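Local atomic coordinates of haloacid dehalogenase (Pseudomonas aeruginosa, PDB entry 3UMC), a protein that probably hydrolyses the carbon-halogen bond of L-2-haloacids, as a member of the haloacid dehalogenase-like hydrolase superfamily. Residues A[167-172]-A[183-188]; A[28-33]-A[146-151]. All coordinates share one frame; numbering follows the deposited sequence.

Interaction 1 (A[167-172]-A[183-188]); sequences DLFGHY and CRLLDL
L168, F169 and L185 form the apolar, closer-packed part of this contact, with the single methyl L185 CD1 as its focus. That methyl sits 3.7 Å from L168 CD1 and 3.8 Å from F169 CE1, with F169 CZ a little farther off. The two leucines cross at a slant, whereas the phenylalanine and L185 approach from opposite directions; the methyl reaches the ring obliquely. On its own side the ring is backed by its neighbour: L168 CB stands 3.9 Å above the plane, over the ring centre. With chi1 at -50°, F169 CG stands opposite the carbonyl carbon and beside N, and the ring extends from there so that CE1 and CZ reach helix 176-186. The short helix 166-169 and the longer helix 176-186 both belong to the crossover connection from strand 162-163 to strand 193-197 in the parallel sheet of the Rossmann-like core. The second helix ends here in a Schellman motif: D187 has positive phi, its N bonds to R184 O, and L188 N bonds to C183 O. At this end L186, in the last turn, and L188, just past it, pack on strand 24-27. The solvent side is looser and polar. R184 is exposed, and its chain, bent at chi3 (63°), brings the guanidinium to the edge of the F169 ring, where NH2 lies near the ring plane, 4.0 Å from F169 CD1. The two planes stand 83° apart, so the guanidinium does not stack. R184 NH2 instead donates to a water 3.2 Å away, in the guanidinium plane, and this water in turn donates to L168 O at 2.8 Å, an indirect link between the helices. The second subunit adds a further apolar partner, its own L185 packing on D167 and L168.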
ATOM      1  N   ASP A 167      -9.158  -2.056  -7.503  1.00 19.15           N
ATOM      2  CA  ASP A 167      -8.353  -2.484  -8.629  1.00 18.85           C
ATOM      3  C   ASP A 167      -7.250  -3.466  -8.275  1.00 19.06           C
ATOM      4  O   ASP A 167      -6.664  -3.953  -9.167  1.00 18.68           O
ATOM      5  CB  ASP A 167      -7.828  -1.313  -9.470  1.00 19.34           C
ATOM      6  CG  ASP A 167      -6.770  -0.439  -8.770  1.00 20.19           C
ATOM      7  OD1 ASP A 167      -6.713  -0.339  -7.516  1.00 22.11           O
ATOM      8  OD2 ASP A 167      -5.946   0.136  -9.516  1.00 21.80           O
ATOM      9  N   LEU A 168      -6.954  -3.770  -7.003  1.00 19.87           N
ATOM     10  CA  LEU A 168      -6.045  -4.859  -6.702  1.00 19.96           C
ATOM     11  C   LEU A 168      -6.790  -6.181  -6.948  1.00 19.92           C
ATOM     12  O   LEU A 168      -6.193  -7.200  -7.212  1.00 20.78           O
ATOM     13  CB  LEU A 168      -5.561  -4.874  -5.234  1.00 19.59           C
ATOM     14  CG  LEU A 168      -4.790  -3.744  -4.605  1.00 20.68           C
ATOM     15  CD1 LEU A 168      -4.170  -4.182  -3.239  1.00 16.43           C
ATOM     16  CD2 LEU A 168      -3.759  -3.207  -5.567  1.00 18.36           C
ATOM     17  N   PHE A 169      -8.104  -6.158  -6.803  1.00 20.15           N
ATOM     18  CA  PHE A 169      -8.896  -7.374  -6.728  1.00 19.51           C
ATOM     19  C   PHE A 169      -9.792  -7.542  -7.935  1.00 19.58           C
ATOM     20  O   PHE A 169     -10.335  -8.594  -8.144  1.00 21.20           O
ATOM     21  CB  PHE A 169      -9.760  -7.321  -5.476  1.00 19.59           C
ATOM     22  CG  PHE A 169      -8.995  -6.980  -4.227  1.00 16.96           C
ATOM     23  CD1 PHE A 169      -8.064  -7.846  -3.711  1.00 12.97           C
ATOM     24  CD2 PHE A 169      -9.216  -5.790  -3.568  1.00 13.82           C
ATOM     25  CE1 PHE A 169      -7.354  -7.521  -2.592  1.00 15.41           C
ATOM     26  CE2 PHE A 169      -8.547  -5.500  -2.366  1.00 16.26           C
ATOM     27  CZ  PHE A 169      -7.599  -6.343  -1.906  1.00 13.47           C
ATOM     28  N   GLY A 170      -9.991  -6.503  -8.716  1.00 20.51           N
ATOM     29  CA  GLY A 170     -10.919  -6.556  -9.840  1.00 20.36           C
ATOM     30  C   GLY A 170     -12.363  -6.662  -9.431  1.00 21.17           C
ATOM     31  O   GLY A 170     -13.176  -7.204 -10.205  1.00 21.68           O
ATOM     32  N   HIS A 171     -12.697  -6.155  -8.218  1.00 20.61           N
ATOM     33  CA  HIS A 171     -14.066  -6.145  -7.710  1.00 20.07           C
ATOM     34  C   HIS A 171     -14.339  -4.828  -6.971  1.00 20.45           C
ATOM     35  O   HIS A 171     -13.420  -4.252  -6.361  1.00 20.35           O
ATOM     36  CB  HIS A 171     -14.255  -7.311  -6.760  1.00 19.82           C
ATOM     37  CG  HIS A 171     -14.438  -8.636  -7.437  1.00 21.78           C
ATOM     38  ND1 HIS A 171     -15.682  -9.119  -7.810  1.00 20.93           N
ATOM     39  CD2 HIS A 171     -13.544  -9.606  -7.759  1.00 22.51           C
ATOM     40  CE1 HIS A 171     -15.540 -10.323  -8.338  1.00 21.84           C
ATOM     41  NE2 HIS A 171     -14.261 -10.648  -8.301  1.00 22.08           N
ATOM     42  N   TYR A 172     -15.583  -4.343  -7.026  1.00 20.51           N
ATOM     43  CA  TYR A 172     -16.036  -3.221  -6.214  1.00 20.18           C
ATOM     44  C   TYR A 172     -16.772  -3.762  -5.010  1.00 19.67           C
ATOM     45  O   TYR A 172     -17.450  -4.798  -5.094  1.00 20.75           O
ATOM     46  CB  TYR A 172     -16.972  -2.282  -6.985  1.00 20.44           C
ATOM     47  CG  TYR A 172     -16.223  -1.483  -8.018  1.00 23.84           C
ATOM     48  CD1 TYR A 172     -15.349  -0.489  -7.612  1.00 18.49           C
ATOM     49  CD2 TYR A 172     -16.314  -1.774  -9.393  1.00 21.68           C
ATOM     50  CE1 TYR A 172     -14.653   0.221  -8.494  1.00 19.40           C
ATOM     51  CE2 TYR A 172     -15.570  -1.036 -10.304  1.00 22.16           C
ATOM     52  CZ  TYR A 172     -14.755  -0.045  -9.835  1.00 19.17           C
ATOM     53  OH  TYR A 172     -13.987   0.736 -10.629  1.00 18.10           O
ATOM     54  N   CYS A 183      -7.731  -9.051   3.601  1.00 13.91           N
ATOM     55  CA  CYS A 183      -7.250  -9.892   4.688  1.00 15.83           C
ATOM     56  C   CYS A 183      -6.172 -10.828   4.241  1.00 16.51           C
ATOM     57  O   CYS A 183      -5.219 -11.074   4.977  1.00 17.12           O
ATOM     58  CB  CYS A 183      -8.359 -10.707   5.335  1.00 16.83           C
ATOM     59  SG  CYS A 183      -9.742  -9.664   6.107  1.00 20.50           S
ATOM     60  N   ARG A 184      -6.283 -11.299   3.006  1.00 16.63           N
ATOM     61  CA  ARG A 184      -5.261 -12.182   2.419  1.00 17.88           C
ATOM     62  C   ARG A 184      -3.963 -11.379   2.307  1.00 17.01           C
ATOM     63  O   ARG A 184      -2.917 -11.829   2.714  1.00 17.54           O
ATOM     64  CB  ARG A 184      -5.742 -12.713   1.031  1.00 17.12           C
ATOM     65  CG  ARG A 184      -4.596 -13.155   0.115  1.00 23.49           C
ATOM     66  CD  ARG A 184      -5.074 -13.935  -1.105  1.00 23.95           C
ATOM     67  NE  ARG A 184      -5.902 -13.103  -1.936  1.00 26.61           N
ATOM     68  CZ  ARG A 184      -5.436 -12.191  -2.775  1.00 27.92           C
ATOM     69  NH1 ARG A 184      -4.143 -11.992  -2.849  1.00 28.61           N
ATOM     70  NH2 ARG A 184      -6.271 -11.457  -3.516  1.00 29.28           N
ATOM     71  N   LEU A 185      -4.015 -10.167   1.760  1.00 16.68           N
ATOM     72  CA  LEU A 185      -2.750  -9.400   1.633  1.00 15.07           C
ATOM     73  C   LEU A 185      -2.121  -8.991   2.987  1.00 16.17           C
ATOM     74  O   LEU A 185      -0.872  -8.881   3.119  1.00 15.17           O
ATOM     75  CB  LEU A 185      -2.929  -8.258   0.647  1.00 14.87           C
ATOM     76  CG  LEU A 185      -3.211  -8.703  -0.800  1.00 15.06           C
ATOM     77  CD1 LEU A 185      -3.673  -7.537  -1.672  1.00 10.38           C
ATOM     78  CD2 LEU A 185      -1.880  -9.340  -1.363  1.00 11.75           C
ATOM     79  N   LEU A 186      -2.951  -8.781   4.004  1.00 16.29           N
ATOM     80  CA  LEU A 186      -2.454  -8.453   5.335  1.00 16.67           C
ATOM     81  C   LEU A 186      -2.012  -9.708   6.096  1.00 17.98           C
ATOM     82  O   LEU A 186      -1.473  -9.612   7.187  1.00 16.29           O
ATOM     83  CB  LEU A 186      -3.537  -7.754   6.161  1.00 15.92           C
ATOM     84  CG  LEU A 186      -3.934  -6.338   5.652  1.00 16.64           C
ATOM     85  CD1 LEU A 186      -5.123  -5.733   6.461  1.00 16.79           C
ATOM     86  CD2 LEU A 186      -2.748  -5.375   5.563  1.00 10.61           C
ATOM     87  N   ASP A 187      -2.322 -10.873   5.524  1.00 19.50           N
ATOM     88  CA  ASP A 187      -2.001 -12.165   6.094  1.00 20.35           C
ATOM     89  C   ASP A 187      -2.654 -12.295   7.460  1.00 19.58           C
ATOM     90  O   ASP A 187      -2.010 -12.681   8.426  1.00 18.11           O
ATOM     91  CB  ASP A 187      -0.495 -12.366   6.184  1.00 20.90           C
ATOM     92  CG  ASP A 187      -0.078 -13.935   6.261  1.00 27.28           C
ATOM     93  OD1 ASP A 187      -0.815 -14.794   5.710  1.00 30.21           O
ATOM     94  OD2 ASP A 187       0.980 -14.263   6.864  1.00 29.03           O
ATOM     95  N   LEU A 188      -3.941 -11.926   7.536  1.00 19.71           N
ATOM     96  CA  LEU A 188      -4.695 -12.001   8.794  1.00 18.72           C
ATOM     97  C   LEU A 188      -5.999 -12.741   8.620  1.00 18.69           C
ATOM     98  O   LEU A 188      -6.598 -12.633   7.604  1.00 18.53           O
ATOM     99  CB  LEU A 188      -4.962 -10.608   9.343  1.00 17.26           C
ATOM    100  CG  LEU A 188      -3.801  -9.765   9.877  1.00 17.92           C
ATOM    101  CD1 LEU A 188      -4.366  -8.285  10.087  1.00 11.25           C
ATOM    102  CD2 LEU A 188      -3.153 -10.291  11.174  1.00 15.28           C
TER
HETATM  103  O   HOH W   1      -5.738  -9.678  -6.079  1.00 25.74           O

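Interaction 2 (A[28-33]-A[146-151]); sequences DVFGTL and TALMLD
V29 and M149, whose CA atoms are 8.7 Å apart, mark the closest backbone approach between the loop 28-33 and the first turns of helix 146-156. The loop leaves strand 24-27 and curls into a turn closed by L33 N to V29 O (3.0 Å), with a weak bond from T32 N to F30 O inside it; G31 passes through positive phi at its apex. Side chains fill the gap between the backbones, and the contact is wholly apolar and buried. M149 is a selenomethionine bent at chi2 and chi3, which turns its end towards the loop. Its SE lies 3.7 Å from V29 CG2, with V29 CB and CG1 close behind, as the two side chains slide past each other in opposite directions. Its CE goes to the outer end of the F30 ring, 3.7 Å from CE1 and equally near CZ. L148, with CG opposite its backbone N (chi1 -171°), brings CD2 within 3.8 Å of F30 CZ, so L148 and M149 both meet the CZ end of the ring, each obliquely. L85 and L119 also touch F30. On the far side of the turn, T32 OG1 donates to the anti lone pair of D28 OD2 (2.6 Å) and accepts from A198 N, while D28 OD1 forms a salt bridge with K173. The run D28 to T32, DVFGT, matches the first conserved motif of the haloacid dehalogenase superfamily, whose leading aspartate is the nucleophile in relatives; the loop probably belongs to the active site, with V29 and F30 packed against helix 146-156.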
ATOM      1  N   ASP A  28     -13.020   2.427   4.867  1.00 10.92           N
ATOM      2  CA  ASP A  28     -13.648   3.124   3.756  1.00 11.52           C
ATOM      3  C   ASP A  28     -13.153   4.582   3.706  1.00 12.61           C
ATOM      4  O   ASP A  28     -12.803   5.114   4.740  1.00 11.53           O
ATOM      5  CB  ASP A  28     -15.178   3.050   3.946  1.00 11.72           C
ATOM      6  CG  ASP A  28     -15.924   3.813   2.870  1.00 14.63           C
ATOM      7  OD1 ASP A  28     -15.793   3.438   1.706  1.00 20.45           O
ATOM      8  OD2 ASP A  28     -16.586   4.833   3.199  1.00 22.26           O
ATOM      9  N   VAL A  29     -13.092   5.248   2.534  1.00 12.84           N
ATOM     10  CA  VAL A  29     -12.405   6.549   2.502  1.00 13.12           C
ATOM     11  C   VAL A  29     -13.339   7.684   2.121  1.00 13.61           C
ATOM     12  O   VAL A  29     -13.439   8.672   2.873  1.00 13.34           O
ATOM     13  CB  VAL A  29     -11.183   6.588   1.594  1.00 12.99           C
ATOM     14  CG1 VAL A  29     -10.447   7.850   1.768  1.00 11.02           C
ATOM     15  CG2 VAL A  29     -10.211   5.428   1.906  1.00 13.09           C
ATOM     16  N   PHE A  30     -14.037   7.542   0.992  1.00 12.72           N
ATOM     17  CA  PHE A  30     -15.067   8.513   0.633  1.00 13.87           C
ATOM     18  C   PHE A  30     -16.188   8.587   1.629  1.00 12.90           C
ATOM     19  O   PHE A  30     -16.821   7.594   1.925  1.00 13.57           O
ATOM     20  CB  PHE A  30     -15.660   8.238  -0.761  1.00 15.64           C
ATOM     21  CG  PHE A  30     -14.679   8.469  -1.879  1.00 18.06           C
ATOM     22  CD1 PHE A  30     -13.610   9.284  -1.726  1.00 25.06           C
ATOM     23  CD2 PHE A  30     -14.831   7.872  -3.074  1.00 30.52           C
ATOM     24  CE1 PHE A  30     -12.724   9.476  -2.761  1.00 29.69           C
ATOM     25  CE2 PHE A  30     -13.933   8.114  -4.128  1.00 30.64           C
ATOM     26  CZ  PHE A  30     -12.910   8.907  -3.956  1.00 27.23           C
ATOM     27  N   GLY A  31     -16.406   9.777   2.163  1.00 11.62           N
ATOM     28  CA  GLY A  31     -17.436   9.997   3.149  1.00 12.28           C
ATOM     29  C   GLY A  31     -16.971   9.619   4.536  1.00 11.36           C
ATOM     30  O   GLY A  31     -17.084  10.391   5.470  1.00 12.80           O
ATOM     31  N   THR A  32     -16.489   8.403   4.708  1.00 11.24           N
ATOM     32  CA  THR A  32     -16.014   7.976   6.035  1.00  9.84           C
ATOM     33  C   THR A  32     -14.879   8.859   6.602  1.00  9.76           C
ATOM     34  O   THR A  32     -14.895   9.188   7.731  1.00 11.67           O
ATOM     35  CB  THR A  32     -15.564   6.517   5.989  1.00  8.95           C
ATOM     36  OG1 THR A  32     -16.676   5.705   5.622  1.00  8.54           O
ATOM     37  CG2 THR A  32     -15.028   6.069   7.371  1.00  7.97           C
ATOM     38  N   LEU A  33     -13.889   9.201   5.795  1.00 10.42           N
ATOM     39  CA  LEU A  33     -12.711   9.927   6.222  1.00 10.02           C
ATOM     40  C   LEU A  33     -12.636  11.312   5.582  1.00 11.33           C
ATOM     41  O   LEU A  33     -12.066  12.194   6.188  1.00 11.49           O
ATOM     42  CB  LEU A  33     -11.480   9.118   5.817  1.00 10.85           C
ATOM     43  CG  LEU A  33     -11.256   7.712   6.478  1.00  9.31           C
ATOM     44  CD1 LEU A  33      -9.869   7.143   6.104  1.00  7.57           C
ATOM     45  CD2 LEU A  33     -11.291   7.754   7.969  1.00  4.14           C
ATOM     46  N   THR A 146      -6.104   2.559  -7.049  1.00 17.39           N
ATOM     47  CA  THR A 146      -4.897   2.796  -6.305  1.00 16.99           C
ATOM     48  C   THR A 146      -4.340   4.180  -6.593  1.00 17.41           C
ATOM     49  O   THR A 146      -4.067   4.940  -5.703  1.00 18.89           O
ATOM     50  CB  THR A 146      -3.896   1.645  -6.595  1.00 17.58           C
ATOM     51  OG1 THR A 146      -4.420   0.409  -6.110  1.00 12.03           O
ATOM     52  CG2 THR A 146      -2.564   1.913  -5.951  1.00 15.82           C
ATOM     53  N   ALA A 147      -4.263   4.560  -7.851  1.00 18.47           N
ATOM     54  CA  ALA A 147      -3.607   5.823  -8.228  1.00 18.81           C
ATOM     55  C   ALA A 147      -4.418   7.031  -7.708  1.00 18.25           C
ATOM     56  O   ALA A 147      -3.872   7.997  -7.210  1.00 18.44           O
ATOM     57  CB  ALA A 147      -3.431   5.869  -9.773  1.00 17.46           C
ATOM     58  N   LEU A 148      -5.742   6.934  -7.777  1.00 18.70           N
ATOM     59  CA  LEU A 148      -6.656   7.966  -7.225  1.00 18.41           C
ATOM     60  C   LEU A 148      -6.468   8.064  -5.690  1.00 18.24           C
ATOM     61  O   LEU A 148      -6.312   9.143  -5.138  1.00 15.90           O
ATOM     62  CB  LEU A 148      -8.127   7.579  -7.545  1.00 18.74           C
ATOM     63  CG  LEU A 148      -9.227   8.615  -7.250  1.00 20.60           C
ATOM     64  CD1 LEU A 148     -10.478   8.364  -8.151  1.00 22.19           C
ATOM     65  CD2 LEU A 148      -9.637   8.611  -5.784  1.00 24.79           C
HETATM   66  N   MSE A 149      -6.386   6.905  -5.030  1.00 17.17           N
HETATM   67  CA  MSE A 149      -6.217   6.882  -3.561  1.00 17.59           C
HETATM   68  C   MSE A 149      -4.851   7.366  -3.102  1.00 17.62           C
HETATM   69  O   MSE A 149      -4.696   7.877  -1.968  1.00 18.28           O
HETATM   70  CB  MSE A 149      -6.495   5.496  -3.023  1.00 17.22           C
HETATM   71  CG  MSE A 149      -7.926   5.127  -2.976  1.00 22.72           C
HETATM   72 SE   MSE A 149      -8.824   6.169  -1.483  1.00 35.97          SE
HETATM   73  CE  MSE A 149      -9.916   7.115  -2.769  1.00 26.39           C
ATOM     74  N   LEU A 150      -3.851   7.238  -3.976  1.00 17.42           N
ATOM     75  CA  LEU A 150      -2.542   7.791  -3.672  1.00 17.56           C
ATOM     76  C   LEU A 150      -2.566   9.316  -3.613  1.00 16.16           C
ATOM     77  O   LEU A 150      -2.006   9.915  -2.681  1.00 16.76           O
ATOM     78  CB  LEU A 150      -1.509   7.307  -4.700  1.00 18.65           C
ATOM     79  CG  LEU A 150      -0.871   5.927  -4.569  1.00 21.33           C
ATOM     80  CD1 LEU A 150      -0.360   5.393  -5.906  1.00 22.96           C
ATOM     81  CD2 LEU A 150       0.272   6.107  -3.710  1.00 23.58           C
ATOM     82  N   ASP A 151      -3.239   9.939  -4.588  1.00 17.37           N
ATOM     83  CA  ASP A 151      -3.444  11.397  -4.654  1.00 16.54           C
ATOM     84  C   ASP A 151      -4.304  11.865  -3.474  1.00 15.93           C
ATOM     85  O   ASP A 151      -4.004  12.884  -2.820  1.00 16.18           O
ATOM     86  CB  ASP A 151      -4.152  11.804  -5.955  1.00 16.92           C
ATOM     87  CG  ASP A 151      -3.221  11.940  -7.145  1.00 21.43           C
ATOM     88  OD1 ASP A 151      -2.011  11.882  -6.960  1.00 25.45           O
ATOM     89  OD2 ASP A 151      -3.724  12.103  -8.288  1.00 26.74           O
TER

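Interaction 2 is a buried core contact near the middle of the chain; the centre of interaction 1, partly exposed, lies about 16 Å from the centre of the chain, and the contact centres are 15 Å apart. Carbon and selenium packing alone joins the loop to helix 146-156, whereas interaction 1 adds an exposed arginine and a bridging water to its small leucine-phenylalanine patch. Each pairs different elements, but they meet at T146: D167 OD1 probably hydrogen-bonds its OG1 (2.8 Å), and L168 CD2 packs on the same atom. The second subunit touches both, through D167, L168, L186 and D187 in interaction 1 and T146, A147, L150 and D151 in interaction 2.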